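Local coordinates for protein Alpha/beta fold hydrolase (Pseudomonas aeruginosa, PDB 6I8W) that degrades membrane phospholipids as a membrane-bound phospholipase A of the alpha/beta hydrolase fold and acts as a bacterial virulence factor, at residues D76-L79 and R80-R83; H299-A302 and F303-V307. All blocks are in the same frame, centred on the assembly; numbering follows the deposited sequence.

In the fold
Two short helical turns, both held by local contacts, illustrate how chemistry follows position in an alpha/beta hydrolase. Interaction 1 is largely buried, nearer the centre of the molecule, where a 3-10 turn runs into helix 79-82 beside bound lipid and detergent; its bonding is irregular, and a water and a solvent molecule take part. Interaction 2, about 17 Å away between centres, lies further out on helix 293-308, with one flank on the sheet and the other partly exposed, and its backbone is a regular alpha-helical ladder. The two are separate elements far apart in sequence, yet they meet directly: Phe-81 CZ packs 3.5 Å from Tyr-300 CD2.

Interaction 1 (D76-L79 and R80-R83); sequences DNWL and RFAR. With MYR (myristic acid), chain C; BOG (octyl beta-D-glucopyranoside), chain D; IPA (isopropyl alcohol), chain E.
Trp-78 presents the edge of its indole to Phe-81: CD2 of the phenyl lies near the indole plane, 3.5 Å from Trp-78 CE3. Seen from Phe-81, the approach is oblique, with the two six-membered rings 5.4 Å apart between centroids and their planes at 59°. The rings lie side by side and point the same way, the phenyl with CG anti to its backbone nitrogen (chi1 174°), the indole with CG beside its nitrogen. The third flat group, the guanidinium of Arg-80, has isopropanol C3 over one face; the glucoside oxygen O1 of octyl glucoside approaches NH2 obliquely at 3.5 Å, while NE pairs with Glu-34 of helix 3-38.

In the alpha/beta hydrolase fold this turn belongs to the beta-alpha-beta crossover from strand 64-68 to strand 90-94, and Trp-78 reaches the probable nucleophile elbow. The turn closes where Ala-82 N donates to Trp-78 O at 2.9 Å; the bonds from Ala-82 N and Arg-83 N to Leu-79 O are weak.

Two amides at the start of the helix are met by a water and by an isopropanol that probably came from the crystallisation liquor. Arg-80 N donates to isopropanol O2 at 3.1 Å and 159°, and the water accepts from Phe-81 N (3.1 Å). The same water donates to Asn-77 O (2.7 Å) and is hydrogen-bonded to isopropanol O2, tying the 3-10 turn to the helix. Along the lipid side, Asn-77 OD1 comes within 3.2 Å of myristic acid C3, and Leu-79 CD1 borders the methyl end of the same chain. Asp-76 faces helix 3-38, where its two carboxylate oxygens form salt bridges with Arg-31 and Arg-35.

Interaction 2 (H299-A302 and F303-V307); sequences HYQA and FLDGV. With CO2 (carbon dioxide), chain H.
Leu-304 sets its CD1 methyl over one face of the Tyr-300 ring, 3.9 Å from the centroid and 15° off the normal, a CH-pi contact between residues four apart on one helix. Different first torsions bring the two together: the tyrosine ring, anti to its nitrogen (chi1 -174°), swings forward along the helix, and the leucine branch, beside its own nitrogen, leans back to meet it. Phe-303 approaches the same ring obliquely, its CD2 lying 3.9 Å from Tyr-300 CD1, and carries Val-307 CG2 on one of its own faces.

On the polar flank, in one of its two conformers Gln-301 bends at chi2 and brings NE2 to 3.0 Å from Asp-305 OD1, amide and carboxylate planes 28° apart. The firmer partners lie outside: Tyr-89 OH for NE2, Arg-88 for OD1. Beneath the side chains run regular i to i+4 bonds such as Leu-304 N to Tyr-300 O (2.9 Å). With Tyr-89, hydrogen-bonded to the ligand, and His-132, Leu-304 lines a carbon dioxide pocket, its O 2.9 Å from ligand O1.

Helix 293-308 rests its apolar side on the sheet, Tyr-300 and Leu-304 against strands 131-136 and 154-160, Phe-303 against strands 154-160 and 276-281, while Tyr-300 also meets helix 79-82.

Interaction 1 (D76-L79 and R80-R83)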
loop_
_atom_site.group_PDB
_atom_site.type_symbol
_atom_site.label_atom_id
_atom_site.label_comp_id
_atom_site.label_asym_id
_atom_site.label_seq_id
_atom_site.Cartn_x
_atom_site.Cartn_y
_atom_site.Cartn_z
ATOM N N ASP A 76 -4.706 -2.528 4.866
ATOM C CA ASP A 76 -5.788 -1.646 5.350
ATOM C C ASP A 76 -5.752 -0.247 4.711
ATOM O O ASP A 76 -6.706 0.515 4.863
ATOM C CB ASP A 76 -5.747 -1.504 6.876
ATOM C CG ASP A 76 -6.237 -2.756 7.596
ATOM O OD1 ASP A 76 -7.220 -3.375 7.139
ATOM O OD2 ASP A 76 -5.662 -3.113 8.640
ATOM N N ASN A 77 -4.677 0.098 3.992
ATOM C CA ASN A 77 -4.671 1.321 3.170
ATOM C C ASN A 77 -5.819 1.368 2.151
ATOM O O ASN A 77 -6.211 2.441 1.695
ATOM C CB ASN A 77 -3.363 1.460 2.393
ATOM C CG ASN A 77 -2.322 2.317 3.098
ATOM O OD1 ASN A 77 -1.529 2.986 2.438
ATOM N ND2 ASN A 77 -2.323 2.312 4.424
ATOM N N TRP A 78 -6.327 0.200 1.786
ATOM C CA TRP A 78 -7.270 0.083 0.673
ATOM C C TRP A 78 -8.748 0.028 1.038
ATOM O O TRP A 78 -9.578 -0.059 0.136
ATOM C CB TRP A 78 -6.941 -1.182 -0.139
ATOM C CG TRP A 78 -5.569 -1.147 -0.779
ATOM C CD1 TRP A 78 -4.432 -1.815 -0.371
ATOM C CD2 TRP A 78 -5.206 -0.398 -1.940
ATOM N NE1 TRP A 78 -3.378 -1.508 -1.228
ATOM C CE2 TRP A 78 -3.841 -0.645 -2.196
ATOM C CE3 TRP A 78 -5.920 0.450 -2.808
ATOM C CZ2 TRP A 78 -3.175 -0.075 -3.286
ATOM C CZ3 TRP A 78 -5.261 1.019 -3.863
ATOM C CH2 TRP A 78 -3.900 0.754 -4.103
ATOM N N LEU A 79 -9.089 0.075 2.328
ATOM C CA LEU A 79 -10.464 -0.262 2.752
ATOM C C LEU A 79 -11.548 0.627 2.150
ATOM O O LEU A 79 -12.553 0.137 1.634
ATOM C CB LEU A 79 -10.585 -0.209 4.284
ATOM C CG LEU A 79 -9.532 -1.066 5.003
ATOM C CD1 LEU A 79 -9.785 -1.113 6.507
ATOM C CD2 LEU A 79 -9.510 -2.456 4.410
ATOM N N ARG A 80 -11.384 1.934 2.266
ATOM C CA ARG A 80 -12.440 2.835 1.816
ATOM C C ARG A 80 -12.514 2.873 0.295
ATOM O O ARG A 80 -13.573 3.056 -0.287
ATOM C CB ARG A 80 -12.221 4.230 2.396
ATOM C CG ARG A 80 -12.545 4.285 3.893
ATOM C CD ARG A 80 -12.068 5.563 4.549
ATOM N NE ARG A 80 -12.440 5.583 5.959
ATOM C CZ ARG A 80 -12.054 6.518 6.815
ATOM N NH1 ARG A 80 -11.305 7.526 6.391
ATOM N NH2 ARG A 80 -12.439 6.458 8.083
ATOM N N PHE A 81 -11.366 2.694 -0.340
ATOM C CA PHE A 81 -11.271 2.625 -1.794
ATOM C C PHE A 81 -11.995 1.392 -2.323
ATOM O O PHE A 81 -12.629 1.431 -3.361
ATOM C CB PHE A 81 -9.782 2.608 -2.184
ATOM C CG PHE A 81 -9.500 2.393 -3.661
ATOM C CD1 PHE A 81 -9.520 3.458 -4.542
ATOM C CD2 PHE A 81 -9.092 1.150 -4.130
ATOM C CE1 PHE A 81 -9.198 3.278 -5.891
ATOM C CE2 PHE A 81 -8.780 0.955 -5.452
ATOM C CZ PHE A 81 -8.836 2.029 -6.347
ATOM N N ALA A 82 -11.866 0.288 -1.596
ATOM C CA ALA A 82 -12.399 -1.005 -2.018
ATOM C C ALA A 82 -13.910 -1.090 -1.817
ATOM O O ALA A 82 -14.587 -1.865 -2.480
ATOM C CB ALA A 82 -11.702 -2.144 -1.229
ATOM N N ARG A 83 -14.434 -0.278 -0.914
ATOM C CA ARG A 83 -15.848 -0.332 -0.570
ATOM C C ARG A 83 -16.774 -0.270 -1.806
ATOM O O ARG A 83 -17.648 -1.121 -1.966
ATOM C CB ARG A 83 -16.160 0.791 0.423
ATOM C CG ARG A 83 -17.610 0.913 0.831
ATOM C CD ARG A 83 -17.683 1.393 2.266
ATOM N NE ARG A 83 -18.854 2.226 2.563
ATOM C CZ ARG A 83 -20.096 1.773 2.691
ATOM N NH1 ARG A 83 -20.357 0.482 2.518
ATOM N NH2 ARG A 83 -21.087 2.615 2.983
HETATM C C1 MYR C . 3.065 5.154 1.764
HETATM O O1 MYR C . 2.470 4.517 0.864
HETATM O O2 MYR C . 4.260 5.512 1.654
HETATM C C2 MYR C . 2.288 5.584 2.994
HETATM C C3 MYR C . 0.851 5.068 2.914
HETATM C C4 MYR C . -0.050 5.748 3.941
HETATM C C5 MYR C . 0.311 5.356 5.365
HETATM C C6 MYR C . -0.759 5.862 6.324
HETATM C C7 MYR C . -1.465 4.717 7.044
HETATM C C8 MYR C . -2.966 4.979 7.142
HETATM C C9 MYR C . -3.539 4.554 8.493
HETATM C C10 MYR C . -4.397 3.303 8.350
HETATM C C11 MYR C . -5.237 3.040 9.596
HETATM C C12 MYR C . -5.764 1.610 9.590
HETATM C C13 MYR C . -7.095 1.519 10.319
HETATM C C14 MYR C . -8.038 0.602 9.573
HETATM C C1 BOG D . -12.226 6.865 12.196
HETATM O O1 BOG D . -11.132 6.676 11.297
HETATM C C2 BOG D . -12.791 8.267 11.936
HETATM O O2 BOG D . -11.992 9.209 12.648
HETATM C C3 BOG D . -14.255 8.452 12.330
HETATM O O3 BOG D . -14.770 9.715 11.880
HETATM C C4 BOG D . -15.046 7.313 11.717
HETATM O O4 BOG D . -16.459 7.491 11.932
HETATM C C5 BOG D . -14.514 6.045 12.382
HETATM O O5 BOG D . -13.158 5.798 11.978
HETATM C C6 BOG D . -15.388 4.818 12.118
HETATM O O6 BOG D . -14.839 3.995 11.087
HETATM C "C1'" BOG D . -10.451 5.439 11.479
HETATM C "C2'" BOG D . -9.563 5.191 10.268
HETATM C "C3'" BOG D . -9.082 6.520 9.711
HETATM C "C4'" BOG D . -7.988 6.345 8.674
HETATM C "C5'" BOG D . -6.976 7.470 8.836
HETATM C "C6'" BOG D . -6.040 7.547 7.640
HETATM C "C7'" BOG D . -4.748 8.255 8.024
HETATM C "C8'" BOG D . -5.043 9.613 8.616
HETATM C C1 IPA E . -7.301 3.959 5.221
HETATM C C2 IPA E . -8.560 3.115 5.073
HETATM C C3 IPA E . -9.448 3.255 6.301
HETATM O O2 IPA E . -9.257 3.515 3.883
HETATM O O HOH W 1 -8.707 3.344 1.197
#

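Interaction 2 (H299-A302 and F303-V307)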
loop_
_atom_site.group_PDB
_atom_site.type_symbol
_atom_site.label_atom_id
_atom_site.label_comp_id
_atom_site.label_asym_id
_atom_site.label_seq_id
_atom_site.Cartn_x
_atom_site.Cartn_y
_atom_site.Cartn_z
ATOM N N HIS A 299 -12.726 7.221 -10.442
ATOM C CA HIS A 299 -11.821 7.341 -11.598
ATOM C C HIS A 299 -11.371 5.950 -12.057
ATOM O O HIS A 299 -11.329 5.644 -13.252
ATOM C CB HIS A 299 -10.581 8.189 -11.264
ATOM C CG HIS A 299 -10.813 9.669 -11.294
ATOM N ND1 HIS A 299 -11.280 10.336 -12.406
ATOM C CD2 HIS A 299 -10.576 10.622 -10.358
ATOM C CE1 HIS A 299 -11.352 11.629 -12.149
ATOM N NE2 HIS A 299 -10.919 11.831 -10.914
ATOM N N TYR A 300 -11.029 5.108 -11.094
ATOM C CA TYR A 300 -10.590 3.741 -11.385
ATOM C C TYR A 300 -11.719 2.911 -12.024
ATOM O O TYR A 300 -11.481 2.210 -13.003
ATOM C CB TYR A 300 -10.096 3.064 -10.111
ATOM C CG TYR A 300 -9.494 1.692 -10.306
ATOM C CD1 TYR A 300 -8.630 1.431 -11.367
ATOM C CD2 TYR A 300 -9.760 0.664 -9.404
ATOM C CE1 TYR A 300 -8.058 0.164 -11.537
ATOM C CE2 TYR A 300 -9.190 -0.601 -9.560
ATOM C CZ TYR A 300 -8.339 -0.835 -10.629
ATOM O OH TYR A 300 -7.776 -2.079 -10.792
ATOM N N GLN A 301 -12.944 3.000 -11.487
ATOM C CA GLN A 301 -14.082 2.309 -12.098
ATOM C C GLN A 301 -14.322 2.776 -13.525
ATOM O O GLN A 301 -14.687 1.979 -14.406
ATOM C CB GLN A 301 -15.362 2.519 -11.287
ATOM C CG GLN A 301 -16.551 1.787 -11.879
ATOM C CD GLN A 301 -16.388 0.274 -11.832
ATOM O OE1 GLN A 301 -16.640 -0.347 -10.794
ATOM N NE2 GLN A 301 -15.983 -0.330 -12.957
ATOM N N ALA A 302 -14.132 4.070 -13.758
ATOM C CA ALA A 302 -14.327 4.614 -15.095
ATOM C C ALA A 302 -13.308 3.998 -16.053
ATOM O O ALA A 302 -13.638 3.587 -17.165
ATOM C CB ALA A 302 -14.215 6.141 -15.077
ATOM N N PHE A 303 -12.059 3.970 -15.602
ATOM C CA PHE A 303 -10.967 3.342 -16.344
ATOM C C PHE A 303 -11.295 1.883 -16.659
ATOM O O PHE A 303 -11.224 1.469 -17.810
ATOM C CB PHE A 303 -9.657 3.442 -15.535
ATOM C CG PHE A 303 -8.556 2.520 -16.014
ATOM C CD1 PHE A 303 -7.863 2.791 -17.187
ATOM C CD2 PHE A 303 -8.214 1.385 -15.279
ATOM C CE1 PHE A 303 -6.843 1.947 -17.624
ATOM C CE2 PHE A 303 -7.189 0.536 -15.705
ATOM C CZ PHE A 303 -6.502 0.822 -16.868
ATOM N N LEU A 304 -11.694 1.116 -15.638
ATOM C CA LEU A 304 -12.045 -0.295 -15.829
ATOM C C LEU A 304 -13.204 -0.487 -16.813
ATOM O O LEU A 304 -13.237 -1.453 -17.581
ATOM C CB LEU A 304 -12.420 -0.936 -14.492
ATOM C CG LEU A 304 -11.269 -1.077 -13.498
ATOM C CD1 LEU A 304 -11.818 -1.543 -12.158
ATOM C CD2 LEU A 304 -10.235 -2.075 -14.039
ATOM N N ASP A 305 -14.181 0.406 -16.747
ATOM C CA ASP A 305 -15.318 0.345 -17.673
ATOM C C ASP A 305 -14.816 0.459 -19.109
ATOM O O ASP A 305 -15.244 -0.285 -19.987
ATOM C CB ASP A 305 -16.327 1.464 -17.397
ATOM C CG ASP A 305 -17.241 1.166 -16.216
ATOM O OD1 ASP A 305 -17.195 0.037 -15.675
ATOM O OD2 ASP A 305 -18.018 2.068 -15.834
ATOM N N GLY A 306 -13.910 1.400 -19.352
ATOM C CA GLY A 306 -13.320 1.525 -20.675
ATOM C C GLY A 306 -12.577 0.268 -21.085
ATOM O O GLY A 306 -12.755 -0.221 -22.191
ATOM N N VAL A 307 -11.759 -0.271 -20.187
ATOM C CA VAL A 307 -11.019 -1.505 -20.488
ATOM C C VAL A 307 -11.957 -2.665 -20.863
ATOM O O VAL A 307 -11.692 -3.394 -21.825
ATOM C CB VAL A 307 -10.131 -1.908 -19.321
ATOM C CG1 VAL A 307 -9.528 -3.288 -19.558
ATOM C CG2 VAL A 307 -9.036 -0.859 -19.141
HETATM C C CO2 H . -13.886 -4.416 -16.343
HETATM O O1 CO2 H . -12.964 -4.245 -16.969
HETATM O O2 CO2 H . -14.794 -4.574 -15.707
#